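Local atomic coordinates of beta-galactosidase BgaB (Bifidobacterium adolescentis, PDB entry 5VYM), a protein that hydrolyses terminal beta-galactosyl residues from beta-galactosides, acting strongly on Gal(beta1-4)Gal and oligosaccharides containing it, with low activity towards lactose. Residues 20-24 / 25-29; 32-35 / 36-40; 70-74 / 75-79. All coordinates share one frame; numbering follows the deposited sequence.

Contact 1 (20-24 / 25-29); sequences RSQTL and PSMKL
Leu-24 meets Pro-25 and Leu-29 in succession from the base of its side chain to its methyls. Leu-24 CB lies 3.4 Å from Pro-25 CD, the methylene of the next ring, and 3.8 Å from Leu-29 CD1. Its CG is set anti to the carbonyl carbon (chi1 -67°), and from there the two methyls part. Leu-24 CD2 turns back to within 4.1 Å of Pro-25 CD, whereas Leu-24 CD1 rests 3.8 Å from Leu-29 CB. The two leucines cross at about a right angle, and beyond them Leu-24 CD1 touches Leu-70. These residues belong to the loop joining helix 13-20 to helix 31-44 in the trimerisation domain of this family 42 enzyme. Gln-22, with positive phi, is where the chain leaves the first helix, and Met-27 folds back over it: Met-27 CE stands 3.3 Å from Gln-22 O, and Met-27 SD lies against the Gln-22 side chain, 4.0 Å from its CB. Ser-26 to Leu-29 form a type I beta turn, closed by Leu-29 N on Ser-26 O. An ST turn lies within it, Lys-28 N donating to Ser-26 OG over 3.2 Å. Lys-28 NZ in turn makes a salt bridge with Asp-211 of the second subunit, while Ser-26 and Lys-28 both pack on Leu-161 of that subunit.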
ATOM      1  N   ARG B  20      -1.590 -17.284 -23.742  1.00 43.95           N
ATOM      2  CA  ARG B  20      -1.534 -18.300 -24.786  1.00 44.52           C
ATOM      3  C   ARG B  20      -1.798 -19.704 -24.261  1.00 47.14           C
ATOM      4  O   ARG B  20      -2.168 -20.583 -25.047  1.00 53.34           O
ATOM      5  CB  ARG B  20      -0.169 -18.269 -25.475  1.00 39.95           C
ATOM      6  CG  ARG B  20       0.142 -16.977 -26.206  1.00 36.53           C
ATOM      7  CD  ARG B  20       1.598 -16.956 -26.634  1.00 39.09           C
ATOM      8  NE  ARG B  20       1.930 -15.784 -27.436  1.00 48.44           N
ATOM      9  CZ  ARG B  20       3.171 -15.423 -27.743  1.00 49.03           C
ATOM     10  NH1 ARG B  20       4.196 -16.143 -27.306  1.00 42.83           N
ATOM     11  NH2 ARG B  20       3.389 -14.343 -28.480  1.00 44.07           N
ATOM     12  N   SER B  21      -1.619 -19.936 -22.959  1.00 44.46           N
ATOM     13  CA  SER B  21      -1.712 -21.290 -22.424  1.00 53.49           C
ATOM     14  C   SER B  21      -3.112 -21.878 -22.548  1.00 56.75           C
ATOM     15  O   SER B  21      -3.265 -23.098 -22.435  1.00 64.40           O
ATOM     16  CB  SER B  21      -1.273 -21.312 -20.957  1.00 44.85           C
ATOM     17  OG  SER B  21      -2.219 -20.656 -20.132  1.00 51.18           O
ATOM     18  N   GLN B  22      -4.129 -21.044 -22.772  1.00 46.93           N
ATOM     19  CA  GLN B  22      -5.522 -21.475 -22.871  1.00 44.51           C
ATOM     20  C   GLN B  22      -6.015 -22.135 -21.586  1.00 46.47           C
ATOM     21  O   GLN B  22      -6.985 -22.900 -21.610  1.00 57.98           O
ATOM     22  CB  GLN B  22      -5.731 -22.423 -24.060  1.00 58.26           C
ATOM     23  CG  GLN B  22      -5.185 -21.918 -25.390  1.00 65.17           C
ATOM     24  CD  GLN B  22      -6.097 -20.902 -26.052  1.00 69.73           C
ATOM     25  OE1 GLN B  22      -6.352 -19.828 -25.507  1.00 65.74           O
ATOM     26  NE2 GLN B  22      -6.597 -21.242 -27.234  1.00 76.63           N
ATOM     27  N   THR B  23      -5.368 -21.847 -20.456  1.00 41.01           N
ATOM     28  CA  THR B  23      -5.690 -22.474 -19.181  1.00 44.91           C
ATOM     29  C   THR B  23      -6.408 -21.531 -18.222  1.00 51.30           C
ATOM     30  O   THR B  23      -6.647 -21.900 -17.068  1.00 48.86           O
ATOM     31  CB  THR B  23      -4.418 -23.011 -18.519  1.00 50.85           C
ATOM     32  OG1 THR B  23      -3.486 -21.939 -18.327  1.00 57.40           O
ATOM     33  CG2 THR B  23      -3.776 -24.084 -19.386  1.00 42.09           C
ATOM     34  N   LEU B  24      -6.756 -20.329 -18.669  1.00 55.50           N
ATOM     35  CA  LEU B  24      -7.434 -19.359 -17.826  1.00 62.39           C
ATOM     36  C   LEU B  24      -8.939 -19.619 -17.811  1.00 68.45           C
ATOM     37  O   LEU B  24      -9.462 -20.339 -18.666  1.00 65.94           O
ATOM     38  CB  LEU B  24      -7.136 -17.948 -18.323  1.00 60.47           C
ATOM     39  CG  LEU B  24      -5.680 -17.510 -18.151  1.00 53.54           C
ATOM     40  CD1 LEU B  24      -5.477 -16.116 -18.707  1.00 51.48           C
ATOM     41  CD2 LEU B  24      -5.277 -17.573 -16.688  1.00 45.06           C
ATOM     42  N   PRO B  25      -9.663 -19.050 -16.839  1.00 69.45           N
ATOM     43  CA  PRO B  25     -11.117 -19.284 -16.772  1.00 66.66           C
ATOM     44  C   PRO B  25     -11.895 -18.790 -17.984  1.00 65.94           C
ATOM     45  O   PRO B  25     -13.097 -19.072 -18.073  1.00 72.97           O
ATOM     46  CB  PRO B  25     -11.537 -18.527 -15.504  1.00 69.25           C
ATOM     47  CG  PRO B  25     -10.306 -18.483 -14.671  1.00 72.20           C
ATOM     48  CD  PRO B  25      -9.167 -18.351 -15.639  1.00 68.54           C
ATOM     49  N   SER B  26     -11.269 -18.068 -18.911  1.00 55.29           N
ATOM     50  CA  SER B  26     -11.981 -17.577 -20.083  1.00 54.20           C
ATOM     51  C   SER B  26     -10.985 -17.308 -21.201  1.00 58.50           C
ATOM     52  O   SER B  26      -9.918 -16.737 -20.963  1.00 60.92           O
ATOM     53  CB  SER B  26     -12.775 -16.303 -19.763  1.00 52.79           C
ATOM     54  OG  SER B  26     -13.340 -15.746 -20.939  1.00 51.62           O
ATOM     55  N   MET B  27     -11.345 -17.721 -22.419  1.00 58.63           N
ATOM     56  CA  MET B  27     -10.500 -17.452 -23.574  1.00 54.32           C
ATOM     57  C   MET B  27     -10.510 -15.980 -23.962  1.00 52.14           C
ATOM     58  O   MET B  27      -9.647 -15.550 -24.734  1.00 63.48           O
ATOM     59  CB  MET B  27     -10.942 -18.305 -24.764  1.00 60.70           C
ATOM     60  CG  MET B  27     -10.909 -19.808 -24.515  1.00 62.70           C
ATOM     61  SD  MET B  27      -9.259 -20.459 -24.184  1.00 58.30           S
ATOM     62  CE  MET B  27      -9.290 -20.613 -22.399  1.00 57.67           C
ATOM     63  N   LYS B  28     -11.467 -15.202 -23.450  1.00 45.09           N
ATOM     64  CA  LYS B  28     -11.487 -13.767 -23.711  1.00 52.24           C
ATOM     65  C   LYS B  28     -10.323 -13.049 -23.041  1.00 61.64           C
ATOM     66  O   LYS B  28      -9.956 -11.950 -23.471  1.00 67.92           O
ATOM     67  CB  LYS B  28     -12.821 -13.177 -23.247  1.00 59.31           C
ATOM     68  CG  LYS B  28     -13.060 -11.728 -23.657  1.00 61.78           C
ATOM     69  CD  LYS B  28     -13.019 -11.559 -25.166  1.00 58.69           C
ATOM     70  CE  LYS B  28     -13.483 -10.167 -25.576  1.00 58.94           C
ATOM     71  NZ  LYS B  28     -12.652  -9.089 -24.970  1.00 56.69           N
ATOM     72  N   LEU B  29      -9.735 -13.643 -22.004  1.00 53.36           N
ATOM     73  CA  LEU B  29      -8.553 -13.077 -21.363  1.00 43.03           C
ATOM     74  C   LEU B  29      -7.382 -13.128 -22.335  1.00 47.18           C
ATOM     75  O   LEU B  29      -6.835 -14.203 -22.605  1.00 48.66           O
ATOM     76  CB  LEU B  29      -8.234 -13.836 -20.079  1.00 39.78           C
ATOM     77  CG  LEU B  29      -9.266 -13.716 -18.959  1.00 47.61           C
ATOM     78  CD1 LEU B  29      -8.911 -14.632 -17.796  1.00 47.64           C
ATOM     79  CD2 LEU B  29      -9.379 -12.270 -18.496  1.00 30.53           C
TER

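Contact 2 (32-35 / 36-40); sequences WHDV and RDWYR
Arg-36 meets two rings in different ways. Its guanidinium is laid flat on the His-33 imidazole, planes 5° and centres 4.2 Å apart, the two side chains running alongside each other; Arg-36 NH2 comes closest, 3.2 Å from His-33 CD2. Against Trp-32 the arginine uses its aliphatic part: CG sits over the face of the five-membered ring, a CH-pi contact of 3.9 Å to the centroid, the side chains crossing at about a right angle. The bend at chi3 (-49°) turns the guanidinium to the imidazole. An alanine in place of Trp-32 would remove that face and is likely to leave the Arg-36 methylenes freer to turn, weakening the stack on His-33. Elsewhere round helix 31-44, Asp-34 and Trp-38 lie side by side, Asp-34 OD1 3.4 Å from Trp-38 CD1, with the backbone Asp-34 O at the indole edge; Asp-34 OD2 is hydrogen-bonded to Thr-68 OG1. Backbone bonds such as Arg-36 N to Trp-32 O, 2.9 Å, set the i+3 and i+4 spacings. Val-35 packs on Ile-9 and Ile-51 of the parallel sheet, Trp-38 on Leu-217 of the second subunit. A cationic guanidinium on its face would probably disfavour protonation of His-33.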
ATOM      1  N   TRP B  32      -2.261  -9.133 -24.896  1.00 33.69           N
ATOM      2  CA  TRP B  32      -1.886  -8.246 -25.994  1.00 38.44           C
ATOM      3  C   TRP B  32      -3.105  -7.637 -26.673  1.00 33.29           C
ATOM      4  O   TRP B  32      -3.052  -6.483 -27.114  1.00 43.29           O
ATOM      5  CB  TRP B  32      -1.030  -8.988 -27.021  1.00 39.32           C
ATOM      6  CG  TRP B  32      -0.652  -8.114 -28.174  1.00 39.52           C
ATOM      7  CD1 TRP B  32      -1.094  -8.214 -29.460  1.00 37.88           C
ATOM      8  CD2 TRP B  32       0.224  -6.981 -28.136  1.00 39.05           C
ATOM      9  NE1 TRP B  32      -0.533  -7.222 -30.229  1.00 41.44           N
ATOM     10  CE2 TRP B  32       0.279  -6.451 -29.440  1.00 38.58           C
ATOM     11  CE3 TRP B  32       0.973  -6.369 -27.126  1.00 47.73           C
ATOM     12  CZ2 TRP B  32       1.051  -5.339 -29.761  1.00 40.53           C
ATOM     13  CZ3 TRP B  32       1.741  -5.264 -27.447  1.00 48.37           C
ATOM     14  CH2 TRP B  32       1.773  -4.760 -28.754  1.00 44.05           C
ATOM     15  N   HIS B  33      -4.204  -8.388 -26.773  1.00 27.19           N
ATOM     16  CA  HIS B  33      -5.425  -7.811 -27.323  1.00 38.14           C
ATOM     17  C   HIS B  33      -5.974  -6.718 -26.419  1.00 43.27           C
ATOM     18  O   HIS B  33      -6.535  -5.731 -26.908  1.00 40.00           O
ATOM     19  CB  HIS B  33      -6.475  -8.900 -27.546  1.00 34.85           C
ATOM     20  CG  HIS B  33      -6.188  -9.783 -28.721  1.00 45.11           C
ATOM     21  ND1 HIS B  33      -7.108 -10.679 -29.221  1.00 47.14           N
ATOM     22  CD2 HIS B  33      -5.084  -9.905 -29.496  1.00 47.11           C
ATOM     23  CE1 HIS B  33      -6.583 -11.315 -30.253  1.00 44.39           C
ATOM     24  NE2 HIS B  33      -5.356 -10.864 -30.441  1.00 46.67           N
ATOM     25  N   ASP B  34      -5.814  -6.868 -25.102  1.00 44.61           N
ATOM     26  CA  ASP B  34      -6.221  -5.809 -24.187  1.00 39.66           C
ATOM     27  C   ASP B  34      -5.321  -4.588 -24.338  1.00 41.38           C
ATOM     28  O   ASP B  34      -5.788  -3.448 -24.236  1.00 40.76           O
ATOM     29  CB  ASP B  34      -6.204  -6.327 -22.748  1.00 41.67           C
ATOM     30  CG  ASP B  34      -7.244  -5.655 -21.869  1.00 52.88           C
ATOM     31  OD1 ASP B  34      -7.983  -4.782 -22.372  1.00 61.96           O
ATOM     32  OD2 ASP B  34      -7.325  -6.005 -20.672  1.00 54.48           O
ATOM     33  N   VAL B  35      -4.030  -4.811 -24.598  1.00 35.81           N
ATOM     34  CA  VAL B  35      -3.108  -3.702 -24.827  1.00 38.48           C
ATOM     35  C   VAL B  35      -3.494  -2.935 -26.086  1.00 39.69           C
ATOM     36  O   VAL B  35      -3.502  -1.698 -26.098  1.00 34.31           O
ATOM     37  CB  VAL B  35      -1.660  -4.219 -24.902  1.00 36.11           C
ATOM     38  CG1 VAL B  35      -0.720  -3.112 -25.353  1.00 32.34           C
ATOM     39  CG2 VAL B  35      -1.224  -4.776 -23.557  1.00 32.72           C
ATOM     40  N   ARG B  36      -3.819  -3.653 -27.165  1.00 36.49           N
ATOM     41  CA  ARG B  36      -4.189  -2.987 -28.412  1.00 40.48           C
ATOM     42  C   ARG B  36      -5.474  -2.184 -28.252  1.00 44.07           C
ATOM     43  O   ARG B  36      -5.584  -1.066 -28.771  1.00 43.08           O
ATOM     44  CB  ARG B  36      -4.342  -4.010 -29.539  1.00 40.23           C
ATOM     45  CG  ARG B  36      -3.076  -4.774 -29.875  1.00 44.32           C
ATOM     46  CD  ARG B  36      -3.250  -5.592 -31.147  1.00 43.97           C
ATOM     47  NE  ARG B  36      -4.482  -6.377 -31.135  1.00 43.01           N
ATOM     48  CZ  ARG B  36      -4.752  -7.352 -31.997  1.00 38.21           C
ATOM     49  NH1 ARG B  36      -3.874  -7.671 -32.938  1.00 37.45           N
ATOM     50  NH2 ARG B  36      -5.898  -8.014 -31.917  1.00 42.72           N
ATOM     51  N   ASP B  37      -6.460  -2.739 -27.542  1.00 37.74           N
ATOM     52  CA  ASP B  37      -7.715  -2.024 -27.336  1.00 45.23           C
ATOM     53  C   ASP B  37      -7.495  -0.734 -26.557  1.00 43.95           C
ATOM     54  O   ASP B  37      -8.062   0.311 -26.898  1.00 42.31           O
ATOM     55  CB  ASP B  37      -8.722  -2.924 -26.619  1.00 55.13           C
ATOM     56  CG  ASP B  37      -9.274  -4.014 -27.517  1.00 53.64           C
ATOM     57  OD1 ASP B  37      -8.908  -4.046 -28.711  1.00 53.47           O
ATOM     58  OD2 ASP B  37     -10.076  -4.839 -27.029  1.00 54.60           O
ATOM     59  N   TRP B  38      -6.670  -0.783 -25.508  1.00 41.71           N
ATOM     60  CA  TRP B  38      -6.355   0.435 -24.769  1.00 35.98           C
ATOM     61  C   TRP B  38      -5.547   1.410 -25.615  1.00 41.71           C
ATOM     62  O   TRP B  38      -5.703   2.628 -25.468  1.00 37.12           O
ATOM     63  CB  TRP B  38      -5.602   0.094 -23.483  1.00 33.26           C
ATOM     64  CG  TRP B  38      -6.496  -0.333 -22.356  1.00 39.84           C
ATOM     65  CD1 TRP B  38      -6.902  -1.603 -22.066  1.00 35.37           C
ATOM     66  CD2 TRP B  38      -7.090   0.515 -21.365  1.00 36.95           C
ATOM     67  NE1 TRP B  38      -7.712  -1.600 -20.956  1.00 37.68           N
ATOM     68  CE2 TRP B  38      -7.844  -0.311 -20.507  1.00 38.71           C
ATOM     69  CE3 TRP B  38      -7.060   1.892 -21.122  1.00 41.18           C
ATOM     70  CZ2 TRP B  38      -8.561   0.194 -19.424  1.00 42.33           C
ATOM     71  CZ3 TRP B  38      -7.772   2.391 -20.045  1.00 43.98           C
ATOM     72  CH2 TRP B  38      -8.512   1.545 -19.209  1.00 41.59           C
ATOM     73  N   TYR B  39      -4.686   0.902 -26.500  1.00 41.76           N
ATOM     74  CA  TYR B  39      -3.914   1.788 -27.366  1.00 39.74           C
ATOM     75  C   TYR B  39      -4.830   2.558 -28.310  1.00 39.70           C
ATOM     76  O   TYR B  39      -4.711   3.781 -28.452  1.00 40.16           O
ATOM     77  CB  TYR B  39      -2.874   0.991 -28.155  1.00 36.57           C
ATOM     78  CG  TYR B  39      -2.086   1.841 -29.127  1.00 35.50           C
ATOM     79  CD1 TYR B  39      -2.518   2.018 -30.436  1.00 33.37           C
ATOM     80  CD2 TYR B  39      -0.914   2.476 -28.735  1.00 36.10           C
ATOM     81  CE1 TYR B  39      -1.809   2.799 -31.326  1.00 36.02           C
ATOM     82  CE2 TYR B  39      -0.197   3.261 -29.619  1.00 35.00           C
ATOM     83  CZ  TYR B  39      -0.649   3.417 -30.914  1.00 40.92           C
ATOM     84  OH  TYR B  39       0.060   4.195 -31.800  1.00 44.31           O
ATOM     85  N   ARG B  40      -5.748   1.853 -28.973  1.00 37.68           N
ATOM     86  CA  ARG B  40      -6.667   2.519 -29.887  1.00 43.17           C
ATOM     87  C   ARG B  40      -7.620   3.445 -29.141  1.00 43.84           C
ATOM     88  O   ARG B  40      -8.018   4.486 -29.677  1.00 40.44           O
ATOM     89  CB  ARG B  40      -7.444   1.483 -30.701  1.00 42.89           C
ATOM     90  CG  ARG B  40      -8.291   2.082 -31.809  1.00 57.93           C
ATOM     91  CD  ARG B  40      -8.440   1.116 -32.974  1.00 76.66           C
ATOM     92  NE  ARG B  40      -7.146   0.729 -33.529  1.00 93.26           N
ATOM     93  CZ  ARG B  40      -6.447   1.469 -34.386  1.00101.18           C
ATOM     94  NH1 ARG B  40      -6.914   2.645 -34.787  1.00110.25           N
ATOM     95  NH2 ARG B  40      -5.279   1.035 -34.839  1.00 92.89           N
TER

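Contact 3 (70-74 / 75-79)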
ATOM      1  N   LEU B  70      -1.509 -10.298 -16.098  1.00 32.54           N
ATOM      2  CA  LEU B  70      -1.817 -11.389 -15.177  1.00 38.00           C
ATOM      3  C   LEU B  70      -0.654 -11.674 -14.237  1.00 37.55           C
ATOM      4  O   LEU B  70      -0.859 -11.946 -13.048  1.00 37.74           O
ATOM      5  CB  LEU B  70      -2.186 -12.648 -15.963  1.00 44.68           C
ATOM      6  CG  LEU B  70      -3.514 -12.613 -16.717  1.00 54.91           C
ATOM      7  CD1 LEU B  70      -3.351 -13.222 -18.097  1.00 65.75           C
ATOM      8  CD2 LEU B  70      -4.586 -13.347 -15.928  1.00 54.38           C
ATOM      9  N   ILE B  71       0.572 -11.620 -14.749  1.00 30.58           N
ATOM     10  CA  ILE B  71       1.762 -11.927 -13.968  1.00 35.86           C
ATOM     11  C   ILE B  71       2.330 -10.619 -13.437  1.00 38.01           C
ATOM     12  O   ILE B  71       2.741  -9.749 -14.214  1.00 42.12           O
ATOM     13  CB  ILE B  71       2.808 -12.679 -14.804  1.00 38.00           C
ATOM     14  CG1 ILE B  71       2.145 -13.779 -15.637  1.00 44.98           C
ATOM     15  CG2 ILE B  71       3.882 -13.263 -13.902  1.00 31.51           C
ATOM     16  CD1 ILE B  71       1.545 -14.894 -14.819  1.00 46.62           C
ATOM     17  N   LEU B  72       2.346 -10.476 -12.113  1.00 33.30           N
ATOM     18  CA  LEU B  72       2.954  -9.329 -11.451  1.00 30.52           C
ATOM     19  C   LEU B  72       3.796  -9.838 -10.295  1.00 34.12           C
ATOM     20  O   LEU B  72       3.261 -10.405  -9.337  1.00 37.91           O
ATOM     21  CB  LEU B  72       1.899  -8.342 -10.946  1.00 33.57           C
ATOM     22  CG  LEU B  72       1.598  -7.122 -11.817  1.00 42.50           C
ATOM     23  CD1 LEU B  72       0.730  -6.134 -11.052  1.00 38.41           C
ATOM     24  CD2 LEU B  72       2.883  -6.461 -12.289  1.00 43.58           C
ATOM     25  N   SER B  73       5.108  -9.647 -10.390  1.00 33.95           N
ATOM     26  CA  SER B  73       5.985  -9.984  -9.286  1.00 34.16           C
ATOM     27  C   SER B  73       5.766  -9.009  -8.130  1.00 37.13           C
ATOM     28  O   SER B  73       5.137  -7.957  -8.276  1.00 36.93           O
ATOM     29  CB  SER B  73       7.446  -9.958  -9.735  1.00 35.16           C
ATOM     30  OG  SER B  73       7.798  -8.681 -10.237  1.00 41.61           O
ATOM     31  N   ALA B  74       6.289  -9.377  -6.959  1.00 36.19           N
ATOM     32  CA  ALA B  74       6.237  -8.464  -5.824  1.00 38.88           C
ATOM     33  C   ALA B  74       7.025  -7.192  -6.110  1.00 36.36           C
ATOM     34  O   ALA B  74       6.584  -6.088  -5.771  1.00 35.81           O
ATOM     35  CB  ALA B  74       6.766  -9.154  -4.567  1.00 23.63           C
ATOM     36  N   ALA B  75       8.188  -7.329  -6.754  1.00 28.32           N
ATOM     37  CA  ALA B  75       9.015  -6.164  -7.048  1.00 26.70           C
ATOM     38  C   ALA B  75       8.320  -5.221  -8.021  1.00 36.04           C
ATOM     39  O   ALA B  75       8.439  -3.997  -7.902  1.00 41.32           O
ATOM     40  CB  ALA B  75      10.366  -6.609  -7.604  1.00 25.56           C
ATOM     41  N   ASP B  76       7.587  -5.770  -8.992  1.00 35.94           N
ATOM     42  CA  ASP B  76       6.888  -4.918  -9.948  1.00 38.31           C
ATOM     43  C   ASP B  76       5.680  -4.243  -9.310  1.00 35.91           C
ATOM     44  O   ASP B  76       5.375  -3.085  -9.620  1.00 27.91           O
ATOM     45  CB  ASP B  76       6.476  -5.728 -11.177  1.00 38.61           C
ATOM     46  CG  ASP B  76       7.639  -5.988 -12.120  1.00 48.63           C
ATOM     47  OD1 ASP B  76       8.641  -5.242 -12.052  1.00 47.71           O
ATOM     48  OD2 ASP B  76       7.549  -6.931 -12.934  1.00 53.30           O
ATOM     49  N   THR B  77       4.976  -4.947  -8.420  1.00 36.02           N
ATOM     50  CA  THR B  77       3.906  -4.304  -7.662  1.00 34.55           C
ATOM     51  C   THR B  77       4.461  -3.178  -6.799  1.00 41.12           C
ATOM     52  O   THR B  77       3.826  -2.129  -6.643  1.00 39.42           O
ATOM     53  CB  THR B  77       3.173  -5.336  -6.802  1.00 27.42           C
ATOM     54  OG1 THR B  77       2.740  -6.427  -7.623  1.00 40.20           O
ATOM     55  CG2 THR B  77       1.957  -4.711  -6.137  1.00 24.94           C
ATOM     56  N   GLN B  78       5.661  -3.375  -6.244  1.00 34.91           N
ATOM     57  CA  GLN B  78       6.308  -2.320  -5.472  1.00 31.96           C
ATOM     58  C   GLN B  78       6.679  -1.136  -6.358  1.00 36.57           C
ATOM     59  O   GLN B  78       6.600   0.019  -5.924  1.00 37.95           O
ATOM     60  CB  GLN B  78       7.546  -2.875  -4.766  1.00 29.45           C
ATOM     61  CG  GLN B  78       8.270  -1.869  -3.886  1.00 28.94           C
ATOM     62  CD  GLN B  78       7.420  -1.390  -2.728  1.00 35.73           C
ATOM     63  OE1 GLN B  78       6.803  -2.188  -2.024  1.00 40.37           O
ATOM     64  NE2 GLN B  78       7.376  -0.078  -2.530  1.00 44.73           N
ATOM     65  N   ARG B  79       7.088  -1.402  -7.603  1.00 22.99           N
ATOM     66  CA  ARG B  79       7.410  -0.310  -8.518  1.00 28.61           C
ATOM     67  C   ARG B  79       6.183   0.543  -8.811  1.00 34.51           C
ATOM     68  O   ARG B  79       6.281   1.771  -8.915  1.00 31.54           O
ATOM     69  CB  ARG B  79       7.999  -0.861  -9.817  1.00 31.56           C
ATOM     70  CG  ARG B  79       9.383  -1.475  -9.676  1.00 32.38           C
ATOM     71  CD  ARG B  79       9.821  -2.119 -10.983  1.00 29.31           C
ATOM     72  NE  ARG B  79       9.954  -1.139 -12.057  1.00 21.12           N
ATOM     73  CZ  ARG B  79       9.855  -1.433 -13.350  1.00 31.24           C
ATOM     74  NH1 ARG B  79       9.607  -2.679 -13.731  1.00 29.18           N
ATOM     75  NH2 ARG B  79       9.991  -0.479 -14.261  1.00 34.30           N
TER
HETATM   76  O   HOH W   1       5.971  -8.758 -12.984  1.00 37.27           O
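Ser-73 and Asp-76 are brought together by their first torsions: Ser-73 OG stands between its own backbone N and carbonyl carbon (chi1 59°), and Asp-76 CG lies beside its backbone N (chi1 -77°). The Ser-73 hydroxyl oxygen thereby accepts from Asp-76 N over 3.2 Å, the bond that makes Ser-73 the N-cap of helix 74-85. The carboxylate turns back toward the cap as well, and a water that accepts from Ser-73 N at 2.9 Å lies between it and the backbone, although the water's modelled approach to Asp-76 OD2 is so short that it is doubtful. Thr-77 doubles the grip on the Ser-73 carbonyl. Thr-77 OG1 donates to Ser-73 O over 2.9 Å and Thr-77 N to the same oxygen over 3.0 Å, the two donors arriving from opposite faces of the carbonyl plane. Leu-72 adds an apolar flank, its CD2 3.8 Å from Asp-76 CB. The other carboxylate oxygen, Asp-76 OD1, is met from above the carboxylate plane by Arg-79 NH1, a salt bridge of 3.2 Å. Arg-79 also holds the backbone carbonyls of Leu-54 and Tyr-56, just past strand 50-53. The cap thus starts the helix that follows the loop from strand 63-66 in the parallel sheet, with Thr-77 and Gln-78 packed on Leu-117 of helix 117-122 and Leu-72 O hydrogen-bonded to Trp-106 NE1.

How the contacts relate
The three contacts follow one another along the chain within the trimerisation domain. Contact 1 is a surface turn whose centre is about 27 Å from the chain's centre; contact 2, about 26 Å out, is partly buried; contact 3 is centred only about 7 Å from the centre of the chain and is also partly buried. The turn of contact 1 leads directly into the helix of contact 2, and both touch the second subunit, which contact 3 does not. Leu-24 and Leu-70, packed together, join contacts 1 and 3, whereas contacts 2 and 3 stay about 8 Å apart at their nearest atoms. Chemistry differs accordingly: apolar packing in the turn, stacked flat groups along a helix, polar capping at a helix start.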